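Side-chain contacts in putative cell adhesion protein (Parabacteroides distasonis, PDB 3LIU), which probably serves as a fimbrillin-type subunit of a bacterial surface pilus, with a likely part in cell adhesion: residues Ala90-Ala93 against Pro94-Thr98; Thr112-Leu116 against Ser117-Leu121; Glu162-Ala166 against Gly167-Leu171; Ser371-Tyr375 against Asp376-Ser380. All blocks are in the same frame, centred on the assembly; numbering follows the deposited sequence.

Contact 1. Residues Ala90-Ala93 against Pro94-Thr98; sequences ANAA and PVIQT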
loop_
_atom_site.group_PDB
_atom_site.type_symbol
_atom_site.label_atom_id
_atom_site.label_comp_id
_atom_site.label_asym_id
_atom_site.label_seq_id
_atom_site.Cartn_x
_atom_site.Cartn_y
_atom_site.Cartn_z
ATOM N N ALA A 90 -6.418 9.324 -8.618
ATOM C CA ALA A 90 -5.627 10.460 -8.118
ATOM C C ALA A 90 -4.145 10.170 -8.169
ATOM O O ALA A 90 -3.699 9.064 -7.823
ATOM C CB ALA A 90 -6.028 10.825 -6.656
ATOM N N ASN A 91 -3.388 11.195 -8.561
ATOM C CA ASN A 91 -1.931 11.237 -8.401
ATOM C C ASN A 91 -1.182 10.194 -9.259
ATOM O O ASN A 91 -0.156 9.678 -8.863
ATOM C CB ASN A 91 -1.559 11.107 -6.920
ATOM C CG ASN A 91 -2.144 12.239 -6.065
ATOM O OD1 ASN A 91 -2.235 13.363 -6.520
ATOM N ND2 ASN A 91 -2.596 11.916 -4.845
ATOM N N ALA A 92 -1.729 9.856 -10.416
ATOM C CA ALA A 92 -1.042 8.946 -11.322
ATOM C C ALA A 92 0.281 9.550 -11.787
ATOM O O ALA A 92 0.343 10.731 -12.192
ATOM C CB ALA A 92 -1.924 8.589 -12.512
ATOM N N ALA A 93 1.332 8.737 -11.770
ATOM C CA ALA A 93 2.649 9.179 -12.272
ATOM C C ALA A 93 2.490 9.569 -13.751
ATOM O O ALA A 93 1.588 9.084 -14.423
ATOM C CB ALA A 93 3.714 8.093 -12.092
ATOM N N PRO A 94 3.306 10.511 -14.238
ATOM C CA PRO A 94 3.185 10.948 -15.648
ATOM C C PRO A 94 3.079 9.840 -16.692
ATOM O O PRO A 94 2.207 9.900 -17.552
ATOM C CB PRO A 94 4.451 11.778 -15.840
ATOM C CG PRO A 94 4.548 12.493 -14.532
ATOM C CD PRO A 94 4.223 11.407 -13.494
ATOM N N VAL A 95 3.926 8.825 -16.602
ATOM C CA VAL A 95 3.889 7.729 -17.589
ATOM C C VAL A 95 2.592 6.922 -17.412
ATOM O O VAL A 95 2.002 6.457 -18.406
ATOM C CB VAL A 95 5.142 6.805 -17.485
ATOM C CG1 VAL A 95 4.983 5.497 -18.271
ATOM C CG2 VAL A 95 6.420 7.538 -17.971
ATOM N N ILE A 96 2.127 6.780 -16.175
ATOM C CA ILE A 96 0.854 6.063 -15.922
ATOM C C ILE A 96 -0.332 6.851 -16.538
ATOM O O ILE A 96 -1.278 6.271 -17.042
ATOM C CB ILE A 96 0.617 5.798 -14.415
ATOM C CG1 ILE A 96 1.799 5.051 -13.774
ATOM C CG2 ILE A 96 -0.753 5.046 -14.142
ATOM C CD1 ILE A 96 2.179 3.671 -14.455
ATOM N N GLN A 97 -0.270 8.175 -16.506
ATOM C CA GLN A 97 -1.328 8.992 -17.095
ATOM C C GLN A 97 -1.509 8.666 -18.580
ATOM O O GLN A 97 -2.622 8.575 -19.052
ATOM C CB GLN A 97 -1.044 10.489 -16.926
ATOM C CG GLN A 97 -1.036 11.000 -15.489
ATOM C CD GLN A 97 -0.551 12.445 -15.404
ATOM O OE1 GLN A 97 -0.612 13.179 -16.381
ATOM N NE2 GLN A 97 -0.017 12.833 -14.256
ATOM N N THR A 98 -0.404 8.420 -19.284
ATOM C CA THR A 98 -0.447 8.098 -20.681
ATOM C C THR A 98 -0.931 6.689 -20.909
ATOM O O THR A 98 -1.755 6.437 -21.812
ATOM C CB THR A 98 0.928 8.285 -21.324
ATOM O OG1 THR A 98 1.291 9.655 -21.214
ATOM C CG2 THR A 98 0.870 7.905 -22.804
#
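The side chain of Gln97 lies back over the peptide that enters its helix and overlaps Ala92 and Ala93. CG sits beside the backbone N and anti to the carbonyl carbon (chi1 -65°). The rest of the chain is extended, which carries the amide one turn back. There Gln97 NE2 donates to Ala92 O at 3.0 Å. The N-H points almost straight at the oxygen (168°), which lies in the plane of the Gln97 amide. On the carbonyl side the donor is tilted out of plane. Along the way Gln97 CG packs 3.9 Å from Ala92 CB. The methyl of Ala92 also meets Ile96: Ala92 CB to Ile96 CG2 is 4.1 Å, and Ala93 CB meets Ile96 CG1 at 4.0 Å. The two branches of Ile96 thus each take one alanine. Ile96 also reaches Ile114 and Asn115, so this apolar side faces strand 113-115. With an alanine in place of Gln97, the amide arm would be gone and Ala92 O would probably be left without this donor. The backbone adds Gln97 N to Ala93 O, 2.9 Å. Ala93 CB rests against Pro94 CD at 3.6 Å. Ala93 is the N-cap of helix 94-101. Pro94 is the first helical residue, where its missing N-H costs no helical hydrogen bond. This is a helix N terminus entered from strand 82-90, in which a glutamine at the fourth helical position, not an N-cap side chain, holds the incoming chain.

Contact 2. Residues Thr112-Leu116 against Ser117-Leu121; sequences TTINL and SDETL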
loop_
_atom_site.group_PDB
_atom_site.type_symbol
_atom_site.label_atom_id
_atom_site.label_comp_id
_atom_site.label_asym_id
_atom_site.label_seq_id
_atom_site.Cartn_x
_atom_site.Cartn_y
_atom_site.Cartn_z
ATOM N N THR A 112 -4.268 -1.339 -15.261
ATOM C CA THR A 112 -3.017 -0.654 -15.471
ATOM C C THR A 112 -2.053 -0.816 -14.282
ATOM O O THR A 112 -2.441 -0.664 -13.138
ATOM C CB THR A 112 -3.226 0.848 -15.756
ATOM O OG1 THR A 112 -4.026 0.985 -16.915
ATOM C CG2 THR A 112 -1.912 1.530 -16.017
ATOM N N THR A 113 -0.806 -1.178 -14.570
ATOM C CA THR A 113 0.152 -1.482 -13.515
ATOM C C THR A 113 0.783 -0.193 -12.988
ATOM O O THR A 113 1.317 0.585 -13.767
ATOM C CB THR A 113 1.238 -2.433 -14.000
ATOM O OG1 THR A 113 0.621 -3.682 -14.356
ATOM C CG2 THR A 113 2.274 -2.675 -12.864
ATOM N N ILE A 114 0.739 0.030 -11.675
ATOM C CA ILE A 114 1.474 1.179 -11.079
ATOM C C ILE A 114 2.737 0.634 -10.364
ATOM O O ILE A 114 2.796 -0.568 -10.034
ATOM C CB ILE A 114 0.563 2.058 -10.129
ATOM C CG1 ILE A 114 -0.089 1.192 -9.049
ATOM C CG2 ILE A 114 -0.404 2.926 -11.004
ATOM C CD1 ILE A 114 -1.052 1.932 -7.963
ATOM N N ASN A 115 3.728 1.505 -10.141
ATOM C CA ASN A 115 5.049 1.123 -9.631
ATOM C C ASN A 115 5.352 1.810 -8.309
ATOM O O ASN A 115 5.163 3.019 -8.155
ATOM C CB ASN A 115 6.121 1.460 -10.649
ATOM C CG ASN A 115 5.849 0.827 -11.980
ATOM O OD1 ASN A 115 5.974 -0.405 -12.137
ATOM N ND2 ASN A 115 5.434 1.647 -12.948
ATOM N N LEU A 116 5.782 1.012 -7.349
ATOM C CA LEU A 116 5.893 1.442 -5.941
ATOM C C LEU A 116 6.879 2.569 -5.769
ATOM O O LEU A 116 6.641 3.460 -4.982
ATOM C CB LEU A 116 6.253 0.256 -5.023
ATOM C CG LEU A 116 6.257 0.575 -3.519
ATOM C CD1 LEU A 116 4.874 1.137 -3.046
ATOM C CD2 LEU A 116 6.609 -0.695 -2.657
ATOM N N SER A 117 7.948 2.563 -6.564
ATOM C CA SER A 117 8.960 3.569 -6.469
ATOM C C SER A 117 8.451 4.979 -6.820
ATOM O O SER A 117 9.133 5.951 -6.473
ATOM C CB SER A 117 10.194 3.182 -7.348
ATOM O OG SER A 117 9.813 3.140 -8.714
ATOM N N ASP A 118 7.290 5.094 -7.493
ATOM C CA ASP A 118 6.634 6.372 -7.672
ATOM C C ASP A 118 5.862 6.860 -6.464
ATOM O O ASP A 118 5.446 8.014 -6.481
ATOM C CB ASP A 118 5.619 6.360 -8.819
ATOM C CG ASP A 118 6.262 6.138 -10.183
ATOM O OD1 ASP A 118 7.396 6.549 -10.358
ATOM O OD2 ASP A 118 5.617 5.565 -11.057
ATOM N N GLU A 119 5.633 6.029 -5.443
ATOM C CA GLU A 119 4.710 6.440 -4.345
ATOM C C GLU A 119 5.385 7.270 -3.247
ATOM O O GLU A 119 5.755 6.759 -2.202
ATOM C CB GLU A 119 3.999 5.231 -3.740
ATOM C CG GLU A 119 3.263 4.372 -4.758
ATOM C CD GLU A 119 2.021 5.051 -5.363
ATOM O OE1 GLU A 119 1.649 6.200 -4.978
ATOM O OE2 GLU A 119 1.435 4.431 -6.270
ATOM N N THR A 120 5.527 8.553 -3.516
ATOM C CA THR A 120 6.055 9.532 -2.560
ATOM C C THR A 120 5.010 10.581 -2.194
ATOM O O THR A 120 4.036 10.809 -2.924
ATOM C CB THR A 120 7.246 10.271 -3.165
ATOM O OG1 THR A 120 6.777 11.009 -4.299
ATOM C CG2 THR A 120 8.347 9.257 -3.616
ATOM N N LEU A 121 5.219 11.240 -1.062
ATOM C CA LEU A 121 4.344 12.312 -0.672
ATOM C C LEU A 121 4.511 13.446 -1.666
ATOM O O LEU A 121 3.589 14.143 -1.923
ATOM C CB LEU A 121 4.570 12.750 0.779
ATOM C CG LEU A 121 4.333 11.694 1.846
ATOM C CD1 LEU A 121 4.505 12.313 3.235
ATOM C CD2 LEU A 121 2.944 11.038 1.673
HETATM O O HOH W 1 2.910 4.447 -9.651
HETATM O O HOH W 2 7.373 4.548 -2.383
#
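Glu119 bends back over Leu116 and ends near Ile114. Glu119 CB lies 3.4 Å from Leu116 O. Glu119 CG stands beside its backbone N (chi1 -54°) and touches Leu116 CD1 at 4.0 Å, the two side chains crossing at about a right angle. A bend at chi2 (-69°) turns the carboxylate toward Ile114. There Glu119 OE2 comes to 3.9 Å from Ile114 CD1, again with the side chains crossed. The carboxylate is buried, but it is well supplied with polar partners. OE1 forms a salt bridge with Lys123, and OE2 is hydrogen-bonded to Thr126 and Tyr285. These partners would probably favour the charged form of the acid and fix the rotation of its end.

Two backbone bonds shape the turn. Asp118 N donates to Asn115 O at 3.0 Å, and Glu119 N donates to Leu116 O at 2.8 Å. Water adds two bridges. One accepts from Asn115 N and donates to Asp118 OD2 at 3.2 Å, so it joins the strand end to the Asp118 carboxylate. The other donates to Leu116 O and to Glu119 O, the latter at 2.7 Å, and spans the mouth of the turn. Asp118 CB also rests 3.4 Å from Asn115 O. The consecutive bonds from each N-H to the carbonyl three residues earlier are those of a short 3-10 turn. It ends strand 113-115 and runs into an inverse gamma turn centred on Glu119.

Contact 3. Residues Glu162-Ala166 against Gly167-Leu171; sequences EVYGA and GPVPL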
loop_
_atom_site.group_PDB
_atom_site.type_symbol
_atom_site.label_atom_id
_atom_site.label_comp_id
_atom_site.label_asym_id
_atom_site.label_seq_id
_atom_site.Cartn_x
_atom_site.Cartn_y
_atom_site.Cartn_z
ATOM N N GLU A 162 -26.811 16.618 -12.114
ATOM C CA GLU A 162 -26.066 15.638 -11.330
ATOM C C GLU A 162 -26.567 14.236 -11.738
ATOM O O GLU A 162 -27.771 13.937 -11.702
ATOM C CB GLU A 162 -26.267 15.886 -9.837
ATOM C CG GLU A 162 -25.660 14.804 -8.929
ATOM C CD GLU A 162 -24.162 14.777 -8.985
ATOM O OE1 GLU A 162 -23.543 15.867 -9.065
ATOM O OE2 GLU A 162 -23.592 13.662 -8.922
ATOM N N VAL A 163 -25.636 13.395 -12.157
ATOM C CA VAL A 163 -25.973 12.108 -12.738
ATOM C C VAL A 163 -25.531 10.932 -11.875
ATOM O O VAL A 163 -25.866 9.801 -12.165
ATOM C CB VAL A 163 -25.414 11.967 -14.177
ATOM C CG1 VAL A 163 -25.978 13.055 -15.081
ATOM C CG2 VAL A 163 -23.885 11.952 -14.202
ATOM N N TYR A 164 -24.821 11.203 -10.790
ATOM C CA TYR A 164 -24.356 10.173 -9.857
ATOM C C TYR A 164 -25.112 10.302 -8.537
ATOM O O TYR A 164 -25.708 9.331 -8.071
ATOM C CB TYR A 164 -22.852 10.319 -9.630
ATOM C CG TYR A 164 -22.259 9.607 -8.425
ATOM C CD1 TYR A 164 -22.136 8.215 -8.396
ATOM C CD2 TYR A 164 -21.745 10.325 -7.368
ATOM C CE1 TYR A 164 -21.562 7.545 -7.294
ATOM C CE2 TYR A 164 -21.141 9.668 -6.265
ATOM C CZ TYR A 164 -21.056 8.282 -6.248
ATOM O OH TYR A 164 -20.492 7.627 -5.167
ATOM N N GLY A 165 -25.083 11.474 -7.917
ATOM C CA GLY A 165 -26.049 11.756 -6.835
ATOM C C GLY A 165 -25.782 11.257 -5.413
ATOM O O GLY A 165 -26.686 11.293 -4.569
ATOM N N ALA A 166 -24.558 10.855 -5.093
ATOM C CA ALA A 166 -24.267 10.399 -3.737
ATOM C C ALA A 166 -23.132 11.176 -3.079
ATOM O O ALA A 166 -22.321 10.620 -2.352
ATOM C CB ALA A 166 -23.978 8.876 -3.727
ATOM N N GLY A 167 -23.083 12.478 -3.297
ATOM C CA GLY A 167 -22.045 13.292 -2.702
ATOM C C GLY A 167 -20.733 13.152 -3.458
ATOM O O GLY A 167 -20.661 12.451 -4.445
ATOM N N PRO A 168 -19.689 13.848 -3.000
ATOM C CA PRO A 168 -18.402 13.780 -3.697
ATOM C C PRO A 168 -17.833 12.343 -3.791
ATOM O O PRO A 168 -18.071 11.516 -2.909
ATOM C CB PRO A 168 -17.494 14.726 -2.892
ATOM C CG PRO A 168 -18.218 15.075 -1.660
ATOM C CD PRO A 168 -19.677 14.790 -1.864
ATOM N N VAL A 169 -17.134 12.047 -4.884
ATOM C CA VAL A 169 -16.660 10.674 -5.123
ATOM C C VAL A 169 -15.529 10.333 -4.164
ATOM O O VAL A 169 -14.526 11.044 -4.122
ATOM C CB VAL A 169 -16.179 10.456 -6.549
ATOM C CG1 VAL A 169 -15.876 8.940 -6.793
ATOM C CG2 VAL A 169 -17.234 11.001 -7.506
ATOM N N PRO A 170 -15.713 9.276 -3.345
ATOM C CA PRO A 170 -14.619 8.861 -2.445
ATOM C C PRO A 170 -13.498 8.186 -3.208
ATOM O O PRO A 170 -13.739 7.539 -4.237
ATOM C CB PRO A 170 -15.281 7.867 -1.460
ATOM C CG PRO A 170 -16.586 7.541 -1.993
ATOM C CD PRO A 170 -16.888 8.400 -3.227
ATOM N N LEU A 171 -12.278 8.405 -2.741
ATOM C CA LEU A 171 -11.086 7.764 -3.294
ATOM C C LEU A 171 -10.478 6.910 -2.210
ATOM O O LEU A 171 -10.538 7.283 -1.050
ATOM C CB LEU A 171 -10.081 8.793 -3.803
ATOM C CG LEU A 171 -10.539 9.797 -4.863
ATOM C CD1 LEU A 171 -9.361 10.740 -5.228
ATOM C CD2 LEU A 171 -11.179 9.118 -6.083
HETATM O O HOH W 3 -20.261 8.789 -3.007
HETATM O O HOH W 4 -19.572 11.354 -0.736
#
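Tyr164 points its ring away from its own backbone N (chi1 164°), beside its carbonyl carbon, and this sends the ring across to Gly167. With chi2 at 71° the ring turns its edge to the glycine carbonyl. Tyr164 CE2 lies 3.4 Å from Gly167 O, which sits in the ring plane. Such a place suits the slightly positive aromatic C-H. The same ring carbon, Tyr164 CE2, meets Val169 CG2 obliquely at 4.3 Å. Further out, Tyr164 OH lies 4.2 Å from Pro170 CD, so the ring spans the loop from Gly167 to Pro170.

The hydroxyl is also linked through water. One water is 2.5 Å from Tyr164 OH and 2.8 Å from Ala166 O, with a weak link to Pro168 O. A second water lies 2.6 Å from Pro168 O and also reaches Ala166 O. The acceptors around these waters outnumber their protons, so the bonds are probably shared.

Glu162 holds the start of the loop. Gly165 N donates to Glu162 OE2 at 2.8 Å with an angle of 163°, on the anti side of the carboxylate, and Tyr164 N adds a weak bond to the same oxygen. Gly145 N binds OE2 and Tyr146 N binds OE1, so backbone N-H groups from two loops share this buried acid. Gly165 and Gly167 both have positive phi. At Gly167 a side chain would also run into Ala166 O. The whole is an irregular glycine- and proline-rich connection between strands 158-162 and 172-185, in the FimA-family region that belongs to the transthyretin clan.

Contact 4. Residues Ser371-Tyr375 against Asp376-Ser380; sequences SEIPY and DPMIS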
loop_
_atom_site.group_PDB
_atom_site.type_symbol
_atom_site.label_atom_id
_atom_site.label_comp_id
_atom_site.label_asym_id
_atom_site.label_seq_id
_atom_site.Cartn_x
_atom_site.Cartn_y
_atom_site.Cartn_z
ATOM N N SER A 371 18.667 -13.571 15.286
ATOM C CA SER A 371 19.550 -14.252 14.350
ATOM C C SER A 371 20.586 -13.288 13.873
ATOM O O SER A 371 20.295 -12.106 13.677
ATOM C CB SER A 371 18.768 -14.769 13.137
ATOM O OG SER A 371 19.639 -15.331 12.158
ATOM N N GLU A 372 21.774 -13.808 13.587
ATOM C CA GLU A 372 22.822 -12.985 13.004
ATOM C C GLU A 372 22.499 -12.691 11.534
ATOM O O GLU A 372 23.088 -11.791 10.968
ATOM C CB GLU A 372 24.236 -13.587 13.227
ATOM C CG GLU A 372 24.575 -13.644 14.718
ATOM C CD GLU A 372 26.017 -14.101 15.070
ATOM O OE1 GLU A 372 26.617 -14.845 14.262
ATOM O OE2 GLU A 372 26.529 -13.726 16.179
ATOM N N ILE A 373 21.517 -13.390 10.953
ATOM C CA ILE A 373 21.184 -13.214 9.546
ATOM C C ILE A 373 19.665 -12.916 9.398
ATOM O O ILE A 373 18.844 -13.304 10.265
ATOM C CB ILE A 373 21.718 -14.390 8.687
ATOM C CG1 ILE A 373 20.992 -15.712 9.017
ATOM C CG2 ILE A 373 23.300 -14.597 8.922
ATOM C CD1 ILE A 373 21.444 -16.894 8.147
ATOM N N PRO A 374 19.297 -12.152 8.356
ATOM C CA PRO A 374 17.940 -11.642 8.299
ATOM C C PRO A 374 16.877 -12.624 7.880
ATOM O O PRO A 374 15.738 -12.501 8.319
ATOM C CB PRO A 374 18.042 -10.494 7.282
ATOM C CG PRO A 374 19.237 -10.872 6.405
ATOM C CD PRO A 374 20.185 -11.461 7.394
ATOM N N TYR A 375 17.198 -13.600 7.047
ATOM C CA TYR A 375 16.139 -14.384 6.409
ATOM C C TYR A 375 16.075 -15.826 6.856
ATOM O O TYR A 375 15.441 -16.651 6.210
ATOM C CB TYR A 375 16.310 -14.309 4.907
ATOM C CG TYR A 375 16.295 -12.887 4.371
ATOM C CD1 TYR A 375 15.390 -11.945 4.853
ATOM C CD2 TYR A 375 17.182 -12.488 3.389
ATOM C CE1 TYR A 375 15.343 -10.662 4.356
ATOM C CE2 TYR A 375 17.153 -11.192 2.882
ATOM C CZ TYR A 375 16.218 -10.288 3.358
ATOM O OH TYR A 375 16.158 -9.015 2.859
ATOM N N ASP A 376 16.740 -16.133 7.955
ATOM C CA ASP A 376 16.554 -17.427 8.660
ATOM C C ASP A 376 16.686 -17.196 10.160
ATOM O O ASP A 376 17.404 -16.290 10.580
ATOM C CB ASP A 376 17.615 -18.448 8.257
ATOM C CG ASP A 376 17.308 -19.123 6.941
ATOM O OD1 ASP A 376 16.253 -19.767 6.799
ATOM O OD2 ASP A 376 18.121 -18.986 6.025
ATOM N N PRO A 377 15.990 -18.001 10.984
ATOM C CA PRO A 377 16.152 -17.859 12.434
ATOM C C PRO A 377 17.336 -18.706 12.899
ATOM O O PRO A 377 17.806 -19.550 12.154
ATOM C CB PRO A 377 14.845 -18.452 12.978
ATOM C CG PRO A 377 14.547 -19.553 11.992
ATOM C CD PRO A 377 14.896 -18.929 10.658
HETATM N N MSE A 378 17.797 -18.460 14.125
HETATM C CA MSE A 378 18.777 -19.292 14.807
HETATM C C MSE A 378 18.113 -19.797 16.078
HETATM O O MSE A 378 17.871 -19.010 16.990
HETATM C CB MSE A 378 20.039 -18.495 15.138
HETATM C CG MSE A 378 20.996 -18.427 13.971
HETATM SE SE MSE A 378 22.659 -17.466 14.254
HETATM C CE MSE A 378 22.876 -17.334 12.295
ATOM N N ILE A 379 17.769 -21.089 16.065
ATOM C CA ILE A 379 17.179 -21.844 17.172
ATOM C C ILE A 379 15.741 -21.460 17.474
ATOM O O ILE A 379 14.903 -22.322 17.505
ATOM C CB ILE A 379 18.035 -21.790 18.474
ATOM C CG1 ILE A 379 19.496 -22.137 18.170
ATOM C CG2 ILE A 379 17.483 -22.771 19.502
ATOM C CD1 ILE A 379 20.496 -21.407 19.050
ATOM N N SER A 380 15.449 -20.177 17.677
ATOM C CA SER A 380 14.076 -19.692 17.932
ATOM C C SER A 380 13.976 -18.264 17.454
ATOM O O SER A 380 14.967 -17.507 17.526
ATOM C CB SER A 380 13.753 -19.670 19.425
ATOM O OG SER A 380 14.413 -20.700 20.130
#
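The Tyr375 ring and the Asp376 carboxylate are the flat groups on the two sides of the join. Pro374 CG stands 3.9 Å above one face of the Tyr375 ring, over its centre. Phe204 and Ala206 of strand 193-213 also touch this tyrosine. The carboxylate turns away from the ring, and Asp376 OD1 is hydrogen-bonded to Ser255 of a nearby loop. Asp376 CB lies 4.1 Å from Ile373 CD1, and these two side chains run side by side in the same direction. If an alanine replaced Asp376, CB could still touch the isoleucine, but the Ser255 hydroxyl would probably lose its carboxylate partner.

Both segments belong to the long loop that joins the antiparallel strands 358-366 and 383-391. Backbone bonds from Ser371 to Tyr332 and from Tyr375 to Tyr256 fasten this loop to its surroundings. Inside it, Ser371 OG sits between two carbonyls. Asp376 O and Ile373 O are each 2.9 Å from Ser371 OG, and its one proton cannot be assigned to either.

Residue 378 is a selenomethionine. Its chain is extended beyond CG (chi2 -179°), which lays the selenium end against Ser371, Glu372 and Ile373. Met378 SE lies 3.8 Å from Glu372 N. Met378 CE is 3.8 Å from Ser371 OG and 4.1 Å from Glu372 CB. Met378 CE also meets Ile373 CG1 at 4.1 Å, and the side chains of Ile373 and Met378 cross at about a right angle.

How the contacts relate
From the N terminus the four contacts follow in series; none nests in or crosses another. Contact 1 closes the step from strand 82-90 into helix 94-101. Contact 2 closes the turn after strand 113-115 and packs on contact 1: Ile96 CG2 meets Ile114 CG2 at 3.8 Å, and Ala93 CB meets Asp118 OD2. Contact 3 closes the connection between strands 158-162 and 172-185. Its end returns to contact 1 where Leu171 CD1 touches Ala90 CB at 3.6 Å. These three all lie in the FimA-family region. Contact 4, between strands 358-366 and 383-391, stands apart, its centre about 51 Å from that of contact 3, across the chain's centre.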